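Long-range contacts in alginate lyase (Chitinophaga sp. MD30, PDB 6KCW), which cleaves alginate as a lyase of polysaccharide lyase family 36, probably by a beta-elimination in which one side chain serves as both base and acid: residues L6-N11 with S25-A30; V47-N52 with F211-G216. All blocks are in the same frame, centred on the assembly; numbering follows the deposited sequence.

Contact 1 (L6-N11 with S25-A30); sequences LSINWN and SDFGNA. With CA (calcium ion), chain C.
Leu6 meets the end of helix 20-27 with both of its methyl branches. Leu6 CD2 lies 3.3 Å from Asp26 O, while Leu6 CD1 rests 3.9 Å from Phe27 CD1, obliquely to that ring. The backbone of Leu6 is hydrogen-bonded to Leu237 of strand 228-241, and its apolar side chain points to the helix. Gly28, just past the helix, has positive phi, where a side chain would crowd the carbonyl O of Phe27. Ile8 goes deeper: CG1 is anti to the carbonyl carbon (chi1 -45°), and the extended chain beyond it carries CD1 over the middle of the Phe27 ring. This CH-pi contact, with Ile8 CD1 3.9 Å from the centroid of the Phe27 ring and 9° off its normal, suits a slim, unbranched tip. Asp26 offers CB to the same methyl, whereas its OD2 is hydrogen-bonded to Tyr13 and Tyr18. The other branch of Ile8, CG2, lies over one face of Trp10, toward the rim. Asn9 turns its carbonyl O to the calcium ion. Trp10 presents its edge to Phe27, Trp10 CZ2 standing 4.0 Å from Phe27 CZ, and the two side chains cross at about a right angle. Since Phe27 is the shared surface for Leu6, Ile8 and Trp10, an alanine here would probably leave a gap under Ile8 CD1 and take away the ring that the Trp10 edge abuts. A weak hydrogen bond from Asn11 N to Asn9 OD1 spans the turn. Asn9 O and Asn11 OD1 each bind calcium at 2.2 Å, and Gly43 O, Asp233 OD1 and two waters are also ligands of this all-oxygen calcium site.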
loop_
_atom_site.group_PDB
_atom_site.type_symbol
_atom_site.label_atom_id
_atom_site.label_comp_id
_atom_site.label_asym_id
_atom_site.label_seq_id
_atom_site.Cartn_x
_atom_site.Cartn_y
_atom_site.Cartn_z
ATOM N N LEU A 6 12.554 4.600 -8.398
ATOM C CA LEU A 6 12.951 5.212 -7.143
ATOM C C LEU A 6 13.741 4.191 -6.348
ATOM O O LEU A 6 13.460 2.992 -6.406
ATOM C CB LEU A 6 11.750 5.687 -6.308
ATOM C CG LEU A 6 10.935 6.903 -6.737
ATOM C CD1 LEU A 6 9.782 7.081 -5.769
ATOM C CD2 LEU A 6 11.786 8.163 -6.795
ATOM N N SER A 7 14.711 4.682 -5.586
ATOM C CA SER A 7 15.477 3.828 -4.685
ATOM C C SER A 7 15.789 4.666 -3.456
ATOM O O SER A 7 16.573 5.618 -3.525
ATOM C CB SER A 7 16.744 3.311 -5.351
ATOM O OG SER A 7 16.766 1.899 -5.302
ATOM N N ILE A 8 15.151 4.328 -2.342
ATOM C CA ILE A 8 15.179 5.151 -1.146
ATOM C C ILE A 8 15.343 4.199 0.027
ATOM O O ILE A 8 14.447 3.397 0.307
ATOM C CB ILE A 8 13.901 6.000 -0.988
ATOM C CG1 ILE A 8 13.518 6.672 -2.316
ATOM C CG2 ILE A 8 14.100 7.068 0.081
ATOM C CD1 ILE A 8 12.130 7.312 -2.347
ATOM N N ASN A 9 16.485 4.266 0.703
ATOM C CA ASN A 9 16.700 3.477 1.906
ATOM C C ASN A 9 16.909 4.346 3.128
ATOM O O ASN A 9 17.176 3.813 4.213
ATOM C CB ASN A 9 17.896 2.533 1.742
ATOM C CG ASN A 9 19.158 3.261 1.322
ATOM O OD1 ASN A 9 19.243 4.490 1.406
ATOM N ND2 ASN A 9 20.143 2.504 0.854
ATOM N N TRP A 10 16.834 5.664 2.979
ATOM C CA TRP A 10 16.833 6.588 4.108
ATOM C C TRP A 10 18.093 6.461 4.957
ATOM O O TRP A 10 18.096 6.835 6.134
ATOM C CB TRP A 10 15.575 6.384 4.965
ATOM C CG TRP A 10 14.315 6.682 4.199
ATOM C CD1 TRP A 10 13.797 7.916 3.931
ATOM C CD2 TRP A 10 13.423 5.734 3.595
ATOM N NE1 TRP A 10 12.643 7.799 3.204
ATOM C CE2 TRP A 10 12.385 6.471 2.985
ATOM C CE3 TRP A 10 13.399 4.336 3.510
ATOM C CZ2 TRP A 10 11.340 5.861 2.292
ATOM C CZ3 TRP A 10 12.354 3.730 2.824
ATOM C CH2 TRP A 10 11.342 4.495 2.224
ATOM N N ASN A 11 19.174 5.934 4.376
ATOM C CA ASN A 11 20.407 5.736 5.130
ATOM C C ASN A 11 21.267 6.990 5.202
ATOM O O ASN A 11 22.127 7.091 6.084
ATOM C CB ASN A 11 21.195 4.590 4.519
ATOM C CG ASN A 11 20.586 3.265 4.840
ATOM O OD1 ASN A 11 19.605 3.204 5.577
ATOM N ND2 ASN A 11 21.147 2.191 4.290
ATOM N N SER A 25 11.325 15.608 -2.154
ATOM C CA SER A 25 12.629 15.531 -2.808
ATOM C C SER A 25 12.993 14.093 -3.180
ATOM O O SER A 25 13.556 13.853 -4.255
ATOM C CB SER A 25 13.701 16.153 -1.918
ATOM O OG SER A 25 14.936 16.267 -2.617
ATOM N N ASP A 26 12.664 13.123 -2.317
ATOM C CA ASP A 26 13.043 11.728 -2.540
ATOM C C ASP A 26 12.091 11.017 -3.494
ATOM O O ASP A 26 12.526 10.251 -4.361
ATOM C CB ASP A 26 13.084 10.989 -1.208
ATOM C CG ASP A 26 14.180 11.490 -0.317
ATOM O OD1 ASP A 26 15.287 11.687 -0.852
ATOM O OD2 ASP A 26 13.940 11.693 0.897
ATOM N N PHE A 27 10.813 11.243 -3.312
ATOM C CA PHE A 27 9.809 10.603 -4.103
ATOM C C PHE A 27 9.518 11.363 -5.361
ATOM O O PHE A 27 8.986 10.822 -6.276
ATOM C CB PHE A 27 8.539 10.493 -3.295
ATOM C CG PHE A 27 8.611 9.510 -2.177
ATOM C CD1 PHE A 27 8.249 8.214 -2.369
ATOM C CD2 PHE A 27 8.983 9.898 -0.934
ATOM C CE1 PHE A 27 8.292 7.320 -1.359
ATOM C CE2 PHE A 27 9.035 9.013 0.086
ATOM C CZ PHE A 27 8.684 7.718 -0.124
ATOM N N GLY A 28 9.857 12.630 -5.403
ATOM C CA GLY A 28 9.594 13.434 -6.577
ATOM C C GLY A 28 8.351 14.240 -6.353
ATOM O O GLY A 28 8.267 15.359 -6.722
ATOM N N ASN A 29 7.374 13.640 -5.721
ATOM C CA ASN A 29 6.154 14.315 -5.400
ATOM C C ASN A 29 5.483 13.532 -4.299
ATOM O O ASN A 29 5.674 12.358 -4.233
ATOM C CB ASN A 29 5.281 14.551 -6.639
ATOM C CG ASN A 29 4.729 13.290 -7.225
ATOM O OD1 ASN A 29 3.715 12.811 -6.800
ATOM N ND2 ASN A 29 5.382 12.777 -8.224
ATOM N N ALA A 30 4.730 14.201 -3.431
ATOM C CA ALA A 30 4.031 13.590 -2.290
ATOM C C ALA A 30 3.024 14.590 -1.785
ATOM O O ALA A 30 3.336 15.376 -0.925
ATOM C CB ALA A 30 5.019 13.277 -1.196
HETATM CA CA CA C . 17.640 2.210 5.659
HETATM O O HOH W 1 19.101 1.536 7.053
HETATM O O HOH W 2 18.742 0.435 3.996
#

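Contact 2 (V47-N52 with F211-G216); sequences VTLLKN and FHTFRG
Over one face of the Arg215 guanidinium, toward its rim, sits Leu49 CD1, and at the edge, in the plane of the group, lies a water; the ring of Phe211 is met obliquely by Val47 CG2, whose distance to Phe211 CZ is 3.8 Å. Strands 44-49 and 206-215 belong to facing layers of a beta sandwich, the jelly-roll-like fold expected for the concanavalin clan; the axes of their segments approach to 7.3 Å at 27°, joined by side chains with no direct hydrogen bond. Beta-branched Val47 and Thr213 meet tip to tip, with Val47 CG1 3.6 Å from Thr213 CG2. With OG1 anti to the carbonyl carbon (chi1 -50°), CG2 of the threonine stands anti to the backbone N and faces the valine, while OG1 is hydrogen-bonded to Tyr232. Leucine suits position 49 because its fork touches three residues. Leu49 CD2 lies 3.1 Å from Thr213 O and also meets Phe214 CA. Leu49 CD1 lies 3.8 Å from Arg215 CG. Arginine adds a long apolar stem to a polar head, which is buried and met by Asp85 O at NH1 and by the water at NE, among other partners. Between Leu49 and Arg215 the water donates to Leu49 O at 2.6 Å and accepts from Arg215 NE at 3.1 Å.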
loop_
_atom_site.group_PDB
_atom_site.type_symbol
_atom_site.label_atom_id
_atom_site.label_comp_id
_atom_site.label_asym_id
_atom_site.label_seq_id
_atom_site.Cartn_x
_atom_site.Cartn_y
_atom_site.Cartn_z
ATOM N N VAL A 47 6.382 5.764 10.380
ATOM C CA VAL A 47 5.110 6.457 10.244
ATOM C C VAL A 47 4.311 6.259 11.525
ATOM O O VAL A 47 4.283 5.159 12.089
ATOM C CB VAL A 47 4.336 5.960 9.007
ATOM C CG1 VAL A 47 2.941 6.583 8.955
ATOM C CG2 VAL A 47 5.111 6.294 7.734
ATOM N N THR A 48 3.660 7.322 11.991
ATOM C CA THR A 48 2.856 7.276 13.207
ATOM C C THR A 48 1.377 7.122 12.871
ATOM O O THR A 48 0.846 7.857 12.032
ATOM C CB THR A 48 3.044 8.538 14.057
ATOM O OG1 THR A 48 4.419 8.673 14.432
ATOM C CG2 THR A 48 2.208 8.446 15.323
ATOM N N LEU A 49 0.714 6.179 13.534
ATOM C CA LEU A 49 -0.742 6.124 13.571
ATOM C C LEU A 49 -1.193 6.612 14.945
ATOM O O LEU A 49 -0.910 5.961 15.960
ATOM C CB LEU A 49 -1.265 4.716 13.304
ATOM C CG LEU A 49 -0.828 4.014 12.014
ATOM C CD1 LEU A 49 -1.315 2.572 12.006
ATOM C CD2 LEU A 49 -1.319 4.767 10.795
ATOM N N LEU A 50 -1.893 7.749 14.976
ATOM C CA LEU A 50 -2.296 8.347 16.240
ATOM C C LEU A 50 -3.520 7.657 16.824
ATOM O O LEU A 50 -4.420 7.202 16.109
ATOM C CB LEU A 50 -2.586 9.843 16.097
ATOM C CG LEU A 50 -1.614 10.765 15.374
ATOM C CD1 LEU A 50 -2.261 12.099 15.120
ATOM C CD2 LEU A 50 -0.361 10.941 16.199
ATOM N N LYS A 51 -3.547 7.609 18.148
ATOM C CA LYS A 51 -4.675 7.052 18.871
ATOM C C LYS A 51 -5.961 7.823 18.565
ATOM O O LYS A 51 -5.942 9.023 18.259
ATOM C CB LYS A 51 -4.375 7.085 20.371
ATOM C CG LYS A 51 -4.166 8.495 20.906
ATOM C CD LYS A 51 -3.919 8.533 22.400
ATOM C CE LYS A 51 -3.522 9.929 22.774
ATOM N NZ LYS A 51 -2.724 10.506 21.657
ATOM N N ASN A 52 -7.088 7.109 18.646
ATOM C CA ASN A 52 -8.429 7.694 18.516
ATOM C C ASN A 52 -8.613 8.415 17.180
ATOM O O ASN A 52 -9.135 9.534 17.134
ATOM C CB ASN A 52 -8.732 8.654 19.675
ATOM C CG ASN A 52 -8.448 8.045 21.041
ATOM O OD1 ASN A 52 -7.748 8.645 21.867
ATOM N ND2 ASN A 52 -8.990 6.856 21.287
ATOM N N PHE A 211 1.179 5.165 -0.976
ATOM C CA PHE A 211 1.899 4.989 0.288
ATOM C C PHE A 211 0.880 5.261 1.386
ATOM O O PHE A 211 0.774 6.381 1.894
ATOM C CB PHE A 211 3.110 5.903 0.384
ATOM C CG PHE A 211 3.883 5.739 1.658
ATOM C CD1 PHE A 211 3.886 4.521 2.328
ATOM C CD2 PHE A 211 4.599 6.802 2.200
ATOM C CE1 PHE A 211 4.592 4.368 3.508
ATOM C CE2 PHE A 211 5.310 6.655 3.380
ATOM C CZ PHE A 211 5.301 5.440 4.037
ATOM N N HIS A 212 0.108 4.234 1.729
ATOM C CA HIS A 212 -0.995 4.369 2.670
ATOM C C HIS A 212 -0.642 3.655 3.967
ATOM O O HIS A 212 -0.386 2.442 3.962
ATOM C CB HIS A 212 -2.293 3.820 2.072
ATOM C CG HIS A 212 -2.815 4.631 0.927
ATOM N ND1 HIS A 212 -4.044 4.403 0.354
ATOM C CD2 HIS A 212 -2.272 5.668 0.248
ATOM C CE1 HIS A 212 -4.236 5.261 -0.631
ATOM N NE2 HIS A 212 -3.173 6.036 -0.720
ATOM N N THR A 213 -0.598 4.420 5.064
ATOM C CA THR A 213 -0.414 3.895 6.418
ATOM C C THR A 213 -1.507 4.504 7.282
ATOM O O THR A 213 -1.349 5.621 7.785
ATOM C CB THR A 213 0.954 4.230 6.983
ATOM O OG1 THR A 213 1.970 3.881 6.032
ATOM C CG2 THR A 213 1.187 3.456 8.279
ATOM N N PHE A 214 -2.615 3.782 7.449
ATOM C CA PHE A 214 -3.714 4.285 8.261
ATOM C C PHE A 214 -4.574 3.124 8.741
ATOM O O PHE A 214 -4.577 2.037 8.154
ATOM C CB PHE A 214 -4.547 5.311 7.493
ATOM C CG PHE A 214 -5.329 4.745 6.331
ATOM C CD1 PHE A 214 -4.738 4.588 5.081
ATOM C CD2 PHE A 214 -6.681 4.419 6.479
ATOM C CE1 PHE A 214 -5.476 4.107 4.007
ATOM C CE2 PHE A 214 -7.419 3.926 5.417
ATOM C CZ PHE A 214 -6.819 3.771 4.177
ATOM N N ARG A 215 -5.278 3.367 9.842
ATOM C CA ARG A 215 -6.210 2.401 10.400
ATOM C C ARG A 215 -7.581 2.552 9.744
ATOM O O ARG A 215 -8.013 3.662 9.420
ATOM C CB ARG A 215 -6.336 2.573 11.914
ATOM C CG ARG A 215 -5.072 2.285 12.699
ATOM C CD ARG A 215 -5.384 2.132 14.180
ATOM N NE ARG A 215 -4.175 2.055 14.982
ATOM C CZ ARG A 215 -3.568 0.924 15.340
ATOM N NH1 ARG A 215 -4.060 -0.257 14.976
ATOM N NH2 ARG A 215 -2.469 0.975 16.068
ATOM N N GLY A 216 -8.261 1.429 9.553
ATOM C CA GLY A 216 -9.559 1.429 8.916
ATOM C C GLY A 216 -9.529 0.832 7.524
ATOM O O GLY A 216 -8.457 0.654 6.955
HETATM O O HOH W 3 -2.544 4.069 16.733
#

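Along the chain the two contacts come in series: contact 1 is complete by residue 30, and contact 2 begins at 47. Their centres lie about 20 Å apart, and although their nearest atoms approach to about 5 Å they do not touch. What they share is the larger antiparallel sheet: strand 5-8 of contact 1 and strand 44-49 of contact 2 both pair with strand 228-241, which also supplies Asp233 to the calcium ion. Contact 1 lays the short helix 20-27 against this sheet, whereas contact 2 joins the sheet to the opposing one through strand 206-215. One thus packs the N-terminal strand and helix together on the sheet, and the other closes the core between the sheets.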